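Side-chain contacts in SufE-like protein 1, chloroplastic/mitochondrial (Arabidopsis thaliana, PDB 4PUI), which activates a chloroplast cysteine desulfurase and takes part in cysteine desulfurization in chloroplasts and mitochondria, supplying sulfur for iron-sulfur clusters, this chain being its BolA domain: residues I10-K13 and L14-E17; E26-S29 and Y30-A33; L52-S56 and D57-G61; S63-K66 and R67-I71. One frame throughout, in Å; residues are numbered along the deposited sequence.

Contact 1: residues I10-K13 and L14-E17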
loop_
_atom_site.group_PDB
_atom_site.type_symbol
_atom_site.label_atom_id
_atom_site.label_comp_id
_atom_site.label_asym_id
_atom_site.label_seq_id
_atom_site.Cartn_x
_atom_site.Cartn_y
_atom_site.Cartn_z
ATOM N N ILE A 10 3.864 -2.102 6.549
ATOM C CA ILE A 10 3.390 -1.934 5.176
ATOM C C ILE A 10 4.435 -1.172 4.367
ATOM O O ILE A 10 4.805 -1.593 3.273
ATOM C CB ILE A 10 2.028 -1.199 5.133
ATOM C CG1 ILE A 10 0.900 -2.116 5.628
ATOM C CG2 ILE A 10 1.708 -0.691 3.720
ATOM C CD1 ILE A 10 -0.429 -1.373 5.791
ATOM N N ARG A 11 4.934 -0.077 4.921
ATOM C CA ARG A 11 5.960 0.707 4.235
ATOM C C ARG A 11 7.211 -0.141 3.974
ATOM O O ARG A 11 7.765 -0.126 2.882
ATOM C CB ARG A 11 6.319 1.953 5.042
ATOM C CG ARG A 11 7.535 2.689 4.501
ATOM C CD ARG A 11 7.693 4.069 5.119
ATOM N NE ARG A 11 6.911 5.073 4.412
ATOM C CZ ARG A 11 7.285 5.648 3.268
ATOM N NH1 ARG A 11 8.436 5.313 2.682
ATOM N NH2 ARG A 11 6.507 6.560 2.704
ATOM N N GLU A 12 7.649 -0.895 4.972
ATOM C CA GLU A 12 8.870 -1.684 4.798
ATOM C C GLU A 12 8.702 -2.794 3.753
ATOM O O GLU A 12 9.627 -3.075 2.974
ATOM C CB GLU A 12 9.342 -2.254 6.139
ATOM C CG GLU A 12 10.070 -1.226 6.988
ATOM C CD GLU A 12 10.288 -1.679 8.417
ATOM O OE1 GLU A 12 10.501 -2.892 8.628
ATOM O OE2 GLU A 12 10.246 -0.817 9.326
ATOM N N LYS A 13 7.532 -3.420 3.742
ATOM C CA LYS A 13 7.250 -4.494 2.792
ATOM C C LYS A 13 7.259 -3.951 1.361
ATOM O O LYS A 13 7.839 -4.555 0.461
ATOM C CB LYS A 13 5.906 -5.147 3.107
ATOM C CG LYS A 13 5.486 -6.277 2.152
ATOM C CD LYS A 13 6.396 -7.487 2.272
ATOM C CE LYS A 13 5.930 -8.629 1.383
ATOM N NZ LYS A 13 5.123 -9.647 2.114
ATOM N N LEU A 14 6.615 -2.812 1.152
ATOM C CA LEU A 14 6.576 -2.242 -0.189
ATOM C C LEU A 14 7.944 -1.753 -0.641
ATOM O O LEU A 14 8.296 -1.904 -1.813
ATOM C CB LEU A 14 5.557 -1.111 -0.259
ATOM C CG LEU A 14 4.132 -1.551 0.079
ATOM C CD1 LEU A 14 3.216 -0.347 0.160
ATOM C CD2 LEU A 14 3.606 -2.566 -0.934
ATOM N N GLU A 15 8.699 -1.156 0.276
ATOM C CA GLU A 15 10.066 -0.729 -0.021
ATOM C C GLU A 15 10.916 -1.935 -0.423
ATOM O O GLU A 15 11.642 -1.891 -1.417
ATOM C CB GLU A 15 10.701 -0.024 1.184
ATOM C CG GLU A 15 10.163 1.371 1.437
ATOM C CD GLU A 15 10.659 1.977 2.725
ATOM O OE1 GLU A 15 11.166 1.229 3.586
ATOM O OE2 GLU A 15 10.539 3.211 2.873
ATOM N N LYS A 16 10.821 -3.004 0.357
ATOM C CA LYS A 16 11.636 -4.189 0.131
ATOM C C LYS A 16 11.300 -4.858 -1.198
ATOM O O LYS A 16 12.195 -5.266 -1.939
ATOM C CB LYS A 16 11.455 -5.190 1.272
ATOM C CG LYS A 16 12.393 -6.376 1.163
ATOM C CD LYS A 16 11.646 -7.692 1.200
ATOM C CE LYS A 16 11.599 -8.259 2.604
ATOM N NZ LYS A 16 11.320 -9.722 2.583
ATOM N N GLU A 17 10.014 -4.967 -1.511
ATOM C CA GLU A 17 9.615 -5.721 -2.703
ATOM C C GLU A 17 9.527 -4.900 -3.984
ATOM O O GLU A 17 9.742 -5.439 -5.073
ATOM C CB GLU A 17 8.301 -6.464 -2.478
ATOM C CG GLU A 17 8.418 -7.599 -1.457
ATOM C CD GLU A 17 9.398 -8.696 -1.873
ATOM O OE1 GLU A 17 9.613 -8.894 -3.085
ATOM O OE2 GLU A 17 9.957 -9.369 -0.983
#
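Arg11 and Glu15, one helical turn apart on helix 5-18, carry the charged part of this contact. Arg11 NH1 reaches Glu15 OE2 at 3.0 Å, with an N-H...O angle of 148°. The carboxylate oxygen sits at the edge of the guanidinium, close to its plane, but offers its anti side and is approached from out of the carboxylate plane; the two flat groups are turned 72° against each other. CG of Arg11 stands anti to the backbone N (chi1 171°), and a bend at chi3 swings the guanidinium back to the acid, while the glutamate chain runs out extended. Arg11 NH2 is used elsewhere, on Leu23 O of strand 22-27, so the guanidinium ties two elements together.

The apolar part is Ile10 and Leu14, lying side by side and pointing the same way, CG2 of Ile10 3.9 Å from CD1 of Leu14. Both face the sheet, on Leu52 among others. Lys13 and Glu17 touch through their aliphatic parts, CE of Lys13 to CG of Glu17 at 3.9 Å; the ammonium goes to Leu74 O instead.

Beneath them run the regular i to i+4 backbone bonds, from Leu14 N to Ile10 O at 3.0 Å through to Glu17 N to Lys13 O. An alanine in place of Glu15 is likely to leave Arg11 NH1 without its acid and the guanidinium held by Leu23 O with less to fix its tilt. The chemistry is that of an amphipathic helix: hydrocarbon against the sheet, and on its flank a salt bridge that probably steadies the arginine reaching across to strand 22-27.

Contact 2: residues E26-S29 and Y30-A33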
loop_
_atom_site.group_PDB
_atom_site.type_symbol
_atom_site.label_atom_id
_atom_site.label_comp_id
_atom_site.label_asym_id
_atom_site.label_seq_id
_atom_site.Cartn_x
_atom_site.Cartn_y
_atom_site.Cartn_z
ATOM N N GLU A 26 -0.505 6.255 4.055
ATOM C CA GLU A 26 -1.248 7.184 4.891
ATOM C C GLU A 26 -2.314 6.430 5.667
ATOM O O GLU A 26 -3.169 5.774 5.073
ATOM C CB GLU A 26 -1.900 8.261 4.020
ATOM C CG GLU A 26 -2.628 9.341 4.799
ATOM C CD GLU A 26 -3.504 10.205 3.910
ATOM O OE1 GLU A 26 -3.822 9.778 2.779
ATOM O OE2 GLU A 26 -3.876 11.308 4.352
ATOM N N ASP A 27 -2.251 6.516 6.990
ATOM C CA ASP A 27 -3.243 5.884 7.852
ATOM C C ASP A 27 -4.492 6.761 7.881
ATOM O O ASP A 27 -4.461 7.878 8.387
ATOM C CB ASP A 27 -2.652 5.701 9.261
ATOM C CG ASP A 27 -3.532 4.875 10.180
ATOM O OD1 ASP A 27 -4.738 4.732 9.901
ATOM O OD2 ASP A 27 -3.013 4.378 11.206
ATOM N N VAL A 28 -5.589 6.258 7.325
ATOM C CA VAL A 28 -6.848 6.994 7.357
ATOM C C VAL A 28 -7.932 6.269 8.160
ATOM O O VAL A 28 -9.128 6.442 7.928
ATOM C CB VAL A 28 -7.338 7.339 5.934
ATOM C CG1 VAL A 28 -6.386 8.346 5.275
ATOM C CG2 VAL A 28 -7.480 6.082 5.085
ATOM N N SER A 29 -7.504 5.462 9.127
ATOM C CA SER A 29 -8.443 4.735 9.972
ATOM C C SER A 29 -9.432 5.650 10.681
ATOM O O SER A 29 -10.576 5.266 10.922
ATOM C CB SER A 29 -7.687 3.901 11.009
ATOM O OG SER A 29 -6.735 3.085 10.370
ATOM N N TYR A 30 -8.988 6.858 11.012
ATOM C CA TYR A 30 -9.848 7.839 11.670
ATOM C C TYR A 30 -11.130 8.149 10.873
ATOM O O TYR A 30 -12.133 8.566 11.447
ATOM C CB TYR A 30 -9.062 9.127 11.954
ATOM C CG TYR A 30 -8.645 9.895 10.709
ATOM C CD1 TYR A 30 -9.492 10.845 10.136
ATOM C CD2 TYR A 30 -7.404 9.683 10.116
ATOM C CE1 TYR A 30 -9.121 11.551 9.008
ATOM C CE2 TYR A 30 -7.024 10.389 8.983
ATOM C CZ TYR A 30 -7.888 11.319 8.437
ATOM O OH TYR A 30 -7.518 12.019 7.313
ATOM N N GLN A 31 -11.087 7.940 9.558
ATOM C CA GLN A 31 -12.225 8.221 8.679
ATOM C C GLN A 31 -13.314 7.155 8.771
ATOM O O GLN A 31 -14.425 7.341 8.266
ATOM C CB GLN A 31 -11.757 8.348 7.224
ATOM C CG GLN A 31 -10.922 9.582 6.954
ATOM C CD GLN A 31 -10.247 9.563 5.593
ATOM O OE1 GLN A 31 -10.579 8.750 4.729
ATOM N NE2 GLN A 31 -9.281 10.456 5.402
ATOM N N HIS A 32 -12.992 6.041 9.420
ATOM C CA HIS A 32 -13.893 4.902 9.479
ATOM C C HIS A 32 -14.170 4.508 10.922
ATOM O O HIS A 32 -14.904 3.552 11.188
ATOM C CB HIS A 32 -13.282 3.713 8.735
ATOM C CG HIS A 32 -12.999 3.981 7.287
ATOM N ND1 HIS A 32 -13.800 3.501 6.273
ATOM C CD2 HIS A 32 -12.009 4.681 6.682
ATOM C CE1 HIS A 32 -13.316 3.891 5.107
ATOM N NE2 HIS A 32 -12.230 4.610 5.328
ATOM N N ALA A 33 -13.575 5.245 11.851
ATOM C CA ALA A 33 -13.645 4.886 13.260
ATOM C C ALA A 33 -13.349 6.084 14.160
ATOM O O ALA A 33 -14.201 6.947 14.366
ATOM C CB ALA A 33 -12.673 3.743 13.553
HETATM O O HOH W 1 -6.125 7.045 11.688
#
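Val28 and Gln31 cross each other at a slant, the amide of Gln31 lying along the valine's branches. NE2 of Gln31 is 3.6 Å from CG1 of Val28, and OE1 of Gln31 comes 3.7 Å from CB of Val28, so both ends of the amide rest on hydrocarbon. The extended glutamine chain also brings NE2 to its neighbour's phenol: Gln31 NE2 donates to Tyr30 OH at 3.0 Å, the oxygen only 16° out of the amide plane.

The Tyr30 ring is folded back over the preceding backbone. Its CG sits between the backbone N and the carbonyl carbon (chi1 67°), a position that brings CE2 of Tyr30 to 3.6 Å from Asp27 O, which lies at the ring edge. His32 turns an edge as well, its CD2 lying 3.6 Å from Val28 O, and its ring stacks on that of His49.

Asp27 OD1 takes two donors. Ser29 N comes to it nearly along the C-O axis, and Ser29 OG donates from the syn side at 2.6 Å; the same hydroxyl oxygen accepts from Thr48 N and His49 N, where the chain leads into strand 49-55. A water accepts from Tyr30 N and gives a weak bond to Asp27 OD1.

Two i+3 to i backbone bonds, Gln31 N to Val28 O and His32 N to Ser29 O, have donors standing above the carbonyl planes, as in 3-10 turns. The arrangement is an Asx turn leading into a 3-10 turn, and it ends strand 22-27 of the BolA domain at the start of the loop toward strand 49-55.

Contact 3: residues L52-S56 and D57-G61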
loop_
_atom_site.group_PDB
_atom_site.type_symbol
_atom_site.label_atom_id
_atom_site.label_comp_id
_atom_site.label_asym_id
_atom_site.label_seq_id
_atom_site.Cartn_x
_atom_site.Cartn_y
_atom_site.Cartn_z
ATOM N N LEU A 52 -2.520 4.195 -0.096
ATOM C CA LEU A 52 -1.171 3.959 -0.611
ATOM C C LEU A 52 -0.987 4.651 -1.965
ATOM O O LEU A 52 -1.838 4.529 -2.844
ATOM C CB LEU A 52 -0.949 2.473 -0.821
ATOM C CG LEU A 52 -1.175 1.547 0.368
ATOM C CD1 LEU A 52 -0.900 0.096 -0.015
ATOM C CD2 LEU A 52 -0.289 1.959 1.530
ATOM N N ARG A 53 0.122 5.370 -2.129
ATOM C CA ARG A 53 0.508 5.860 -3.446
ATOM C C ARG A 53 1.901 5.329 -3.730
ATOM O O ARG A 53 2.841 5.615 -2.989
ATOM C CB ARG A 53 0.499 7.387 -3.518
ATOM C CG ARG A 53 0.854 7.930 -4.917
ATOM C CD ARG A 53 0.953 9.443 -4.902
ATOM N NE ARG A 53 1.221 10.030 -6.214
ATOM C CZ ARG A 53 2.439 10.218 -6.704
ATOM N NH1 ARG A 53 3.491 9.833 -6.006
ATOM N NH2 ARG A 53 2.607 10.790 -7.897
ATOM N N ILE A 54 2.019 4.523 -4.780
ATOM C CA ILE A 54 3.274 3.845 -5.083
ATOM C C ILE A 54 3.673 4.109 -6.513
ATOM O O ILE A 54 2.908 3.821 -7.423
ATOM C CB ILE A 54 3.124 2.324 -4.920
ATOM C CG1 ILE A 54 2.373 2.019 -3.627
ATOM C CG2 ILE A 54 4.504 1.602 -4.981
ATOM C CD1 ILE A 54 1.941 0.563 -3.497
ATOM N N VAL A 55 4.884 4.628 -6.700
ATOM C CA VAL A 55 5.454 4.758 -8.039
ATOM C C VAL A 55 6.625 3.778 -8.160
ATOM O O VAL A 55 7.639 3.922 -7.474
ATOM C CB VAL A 55 5.922 6.195 -8.334
ATOM C CG1 VAL A 55 6.387 6.297 -9.780
ATOM C CG2 VAL A 55 4.788 7.193 -8.068
ATOM N N SER A 56 6.462 2.752 -8.993
ATOM C CA SER A 56 7.476 1.696 -9.100
ATOM C C SER A 56 7.567 1.162 -10.508
ATOM O O SER A 56 6.537 1.022 -11.178
ATOM C CB SER A 56 7.141 0.523 -8.171
ATOM O OG SER A 56 8.033 -0.578 -8.336
ATOM N N ASP A 57 8.798 0.827 -10.915
ATOM C CA ASP A 57 9.095 0.086 -12.141
ATOM C C ASP A 57 8.288 -1.201 -12.257
ATOM O O ASP A 57 7.983 -1.659 -13.363
ATOM C CB ASP A 57 10.553 -0.375 -12.118
ATOM C CG ASP A 57 11.521 0.723 -12.379
ATOM O OD1 ASP A 57 11.079 1.854 -12.659
ATOM O OD2 ASP A 57 12.737 0.439 -12.315
ATOM N N ALA A 58 8.005 -1.811 -11.110
ATOM C CA ALA A 58 7.433 -3.153 -11.066
ATOM C C ALA A 58 6.041 -3.223 -11.680
ATOM O O ALA A 58 5.562 -4.301 -12.004
ATOM C CB ALA A 58 7.423 -3.678 -9.627
ATOM N N PHE A 59 5.390 -2.067 -11.833
ATOM C CA PHE A 59 4.051 -2.004 -12.400
ATOM C C PHE A 59 4.019 -1.937 -13.926
ATOM O O PHE A 59 2.945 -1.996 -14.521
ATOM C CB PHE A 59 3.290 -0.797 -11.856
ATOM C CG PHE A 59 3.159 -0.779 -10.369
ATOM C CD1 PHE A 59 2.818 -1.924 -9.670
ATOM C CD2 PHE A 59 3.384 0.394 -9.670
ATOM C CE1 PHE A 59 2.700 -1.886 -8.286
ATOM C CE2 PHE A 59 3.272 0.441 -8.297
ATOM C CZ PHE A 59 2.928 -0.703 -7.601
ATOM N N GLN A 60 5.178 -1.799 -14.559
ATOM C CA GLN A 60 5.242 -1.763 -16.012
ATOM C C GLN A 60 4.566 -2.967 -16.644
ATOM O O GLN A 60 4.870 -4.116 -16.306
ATOM C CB GLN A 60 6.692 -1.721 -16.472
ATOM C CG GLN A 60 7.386 -0.401 -16.255
ATOM C CD GLN A 60 8.842 -0.476 -16.648
ATOM O OE1 GLN A 60 9.555 -1.402 -16.255
ATOM N NE2 GLN A 60 9.290 0.478 -17.447
ATOM N N GLY A 61 3.629 -2.700 -17.548
ATOM C CA GLY A 61 2.973 -3.746 -18.302
ATOM C C GLY A 61 1.762 -4.328 -17.593
ATOM O O GLY A 61 1.035 -5.135 -18.167
#
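Ile54 and Phe59 meet at about a right angle where strand 49-55 gives way to a short 3-10 turn. CG2 of Ile54, anti to the backbone N, comes to 3.7 Å from CE2 of Phe59, and CB of Ile54 lies at the ring edge in its plane. The phenylalanine has CG anti to its carbonyl carbon (chi1 -58°), which carries the ring back along the chain toward the strand; CE2 of Phe59 thereby also sits 3.5 Å from Ile54 O, again at the edge.

Ser56 shapes the bend between them. Its OG is anti to the backbone N (chi1 174°), beside the carbonyl carbon, and from there accepts from Ala58 N at 3.0 Å with an angle of 163°. The same hydroxyl donates to Leu18 O, at the last residue of helix 5-18. The backbone bond from Phe59 N to Ser56 O is weak, at 3.4 Å.

Replacing Phe59 with an alanine would probably open a gap beside Ile54 and take packing from Ile71 and the aliphatic part of Arg67. The chemistry is thus divided: one buried serine hydroxyl fixes the turn and links it to helix 5-18, while the ring closes the hydrocarbon core beneath helix 64-74.

Contact 4: residues S63-K66 and R67-I71; sequences SLVK and RHRLI
Val65 and Arg69 lie side by side one turn apart, near the N-capped start of helix 64-74. CG2 of Val65 sits over the centre of one guanidinium face, 3.6 Å from CZ of Arg69, a methyl resting on the flat face of the cation. The valine's CG2 is anti to the backbone N, and the arginine, extended from CG to NE, runs out alongside it. Arg67 departs in another direction: its CG passes 3.3 Å from Ser63 O, and the buried guanidinium is taken up by Lys62 O through NE and by Ala90 O and the carboxylate of Glu95 through NH1. The loop before the helix, strand 85-91 and the C-terminal tail thus all hold this arginine.

Further out, the backbone sets these side chains in place. Arg67 N bonds Ser63 O at 3.0 Å, and Arg69 N bonds Val65 O at 2.9 Å, the i to i+4 bond of the turn that sets Arg69 on the same face as Val65. His68 stacks its ring with that of Tyr72 and touches Ile88. The first turn is closed by the cap itself: with chi1 at 65°, the Ser63 hydroxyl is swung over the helix start, where its OG accepts from Lys66 N at 3.2 Å.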
loop_
_atom_site.group_PDB
_atom_site.type_symbol
_atom_site.label_atom_id
_atom_site.label_comp_id
_atom_site.label_asym_id
_atom_site.label_seq_id
_atom_site.Cartn_x
_atom_site.Cartn_y
_atom_site.Cartn_z
ATOM N N SER A 63 -1.988 -4.101 -15.874
ATOM C CA SER A 63 -3.261 -3.383 -15.801
ATOM C C SER A 63 -3.513 -2.819 -14.402
ATOM O O SER A 63 -2.897 -3.244 -13.423
ATOM C CB SER A 63 -4.417 -4.307 -16.179
ATOM O OG SER A 63 -4.546 -5.339 -15.227
ATOM N N LEU A 64 -4.428 -1.865 -14.308
ATOM C CA LEU A 64 -4.768 -1.261 -13.027
ATOM C C LEU A 64 -5.137 -2.333 -12.003
ATOM O O LEU A 64 -4.670 -2.292 -10.868
ATOM C CB LEU A 64 -5.926 -0.276 -13.213
ATOM C CG LEU A 64 -6.328 0.657 -12.071
ATOM C CD1 LEU A 64 -6.963 1.909 -12.686
ATOM C CD2 LEU A 64 -7.304 -0.018 -11.103
ATOM N N VAL A 65 -5.994 -3.266 -12.404
ATOM C CA VAL A 65 -6.459 -4.311 -11.484
ATOM C C VAL A 65 -5.340 -5.289 -11.125
ATOM O O VAL A 65 -5.261 -5.768 -9.975
ATOM C CB VAL A 65 -7.729 -5.028 -12.007
ATOM C CG1 VAL A 65 -7.412 -5.885 -13.227
ATOM C CG2 VAL A 65 -8.371 -5.847 -10.898
ATOM N N LYS A 66 -4.447 -5.579 -12.077
ATOM C CA LYS A 66 -3.293 -6.408 -11.743
ATOM C C LYS A 66 -2.376 -5.749 -10.709
ATOM O O LYS A 66 -1.824 -6.431 -9.846
ATOM C CB LYS A 66 -2.486 -6.770 -12.990
ATOM C CG LYS A 66 -3.117 -7.858 -13.845
ATOM C CD LYS A 66 -2.146 -8.250 -14.958
ATOM C CE LYS A 66 -2.821 -9.042 -16.062
ATOM N NZ LYS A 66 -3.212 -10.392 -15.604
ATOM N N ARG A 67 -2.210 -4.431 -10.804
ATOM C CA ARG A 67 -1.381 -3.690 -9.855
ATOM C C ARG A 67 -2.017 -3.758 -8.480
ATOM O O ARG A 67 -1.341 -3.992 -7.485
ATOM C CB ARG A 67 -1.218 -2.232 -10.295
ATOM C CG ARG A 67 -0.420 -2.091 -11.587
ATOM C CD ARG A 67 -0.416 -0.637 -12.062
ATOM N NE ARG A 67 0.111 -0.549 -13.419
ATOM C CZ ARG A 67 0.501 0.587 -13.989
ATOM N NH1 ARG A 67 0.426 1.718 -13.306
ATOM N NH2 ARG A 67 0.977 0.585 -15.235
ATOM N N HIS A 68 -3.331 -3.569 -8.450
ATOM C CA HIS A 68 -4.117 -3.635 -7.226
ATOM C C HIS A 68 -3.917 -4.981 -6.551
ATOM O O HIS A 68 -3.611 -5.053 -5.359
ATOM C CB HIS A 68 -5.591 -3.461 -7.591
ATOM C CG HIS A 68 -6.517 -3.428 -6.417
ATOM N ND1 HIS A 68 -7.092 -4.566 -5.893
ATOM C CD2 HIS A 68 -6.989 -2.393 -5.681
ATOM C CE1 HIS A 68 -7.862 -4.237 -4.870
ATOM N NE2 HIS A 68 -7.818 -2.926 -4.719
ATOM N N ARG A 69 -4.073 -6.045 -7.329
ATOM C CA ARG A 69 -4.027 -7.399 -6.780
ATOM C C ARG A 69 -2.625 -7.775 -6.331
ATOM O O ARG A 69 -2.465 -8.562 -5.385
ATOM C CB ARG A 69 -4.554 -8.401 -7.812
ATOM C CG ARG A 69 -6.055 -8.320 -7.987
ATOM C CD ARG A 69 -6.540 -9.078 -9.208
ATOM N NE ARG A 69 -7.993 -9.014 -9.338
ATOM C CZ ARG A 69 -8.656 -9.374 -10.428
ATOM N NH1 ARG A 69 -8.002 -9.816 -11.487
ATOM N NH2 ARG A 69 -9.979 -9.277 -10.458
ATOM N N LEU A 70 -1.621 -7.228 -7.017
ATOM C CA LEU A 70 -0.216 -7.426 -6.658
ATOM C C LEU A 70 0.053 -6.889 -5.259
ATOM O O LEU A 70 0.701 -7.548 -4.436
ATOM C CB LEU A 70 0.682 -6.704 -7.680
ATOM C CG LEU A 70 2.214 -6.748 -7.595
ATOM C CD1 LEU A 70 2.786 -6.411 -8.953
ATOM C CD2 LEU A 70 2.808 -5.789 -6.586
ATOM N N ILE A 71 -0.442 -5.685 -5.000
ATOM C CA ILE A 71 -0.270 -5.050 -3.701
ATOM C C ILE A 71 -1.034 -5.816 -2.615
ATOM O O ILE A 71 -0.518 -6.040 -1.517
ATOM C CB ILE A 71 -0.732 -3.585 -3.743
ATOM C CG1 ILE A 71 0.119 -2.787 -4.737
ATOM C CG2 ILE A 71 -0.671 -2.960 -2.348
ATOM C CD1 ILE A 71 1.566 -2.814 -4.408
#

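In the fold
Contact 3 is the buried one of the four, contact 4 lies mostly at the surface, and contacts 1 and 2 are partly buried. Contacts 1, 3 and 4 share one hydrocarbon core: Leu14 of helix 5-18, Leu52 and Ile54 of the central strand and Ile71 of helix 64-74 pack on each other, so both helices meet the sheet on the same side. Contact 2 stands apart, its centre about 24 Å from that of contact 3, although strands 22-27 and 49-55 are neighbours. Chemistry follows place: a salt bridge on the flank of helix 5-18, a methyl on a guanidinium at the surface of helix 64-74, a serine and a ring at the inner turn, polar turn-making groups at the far end.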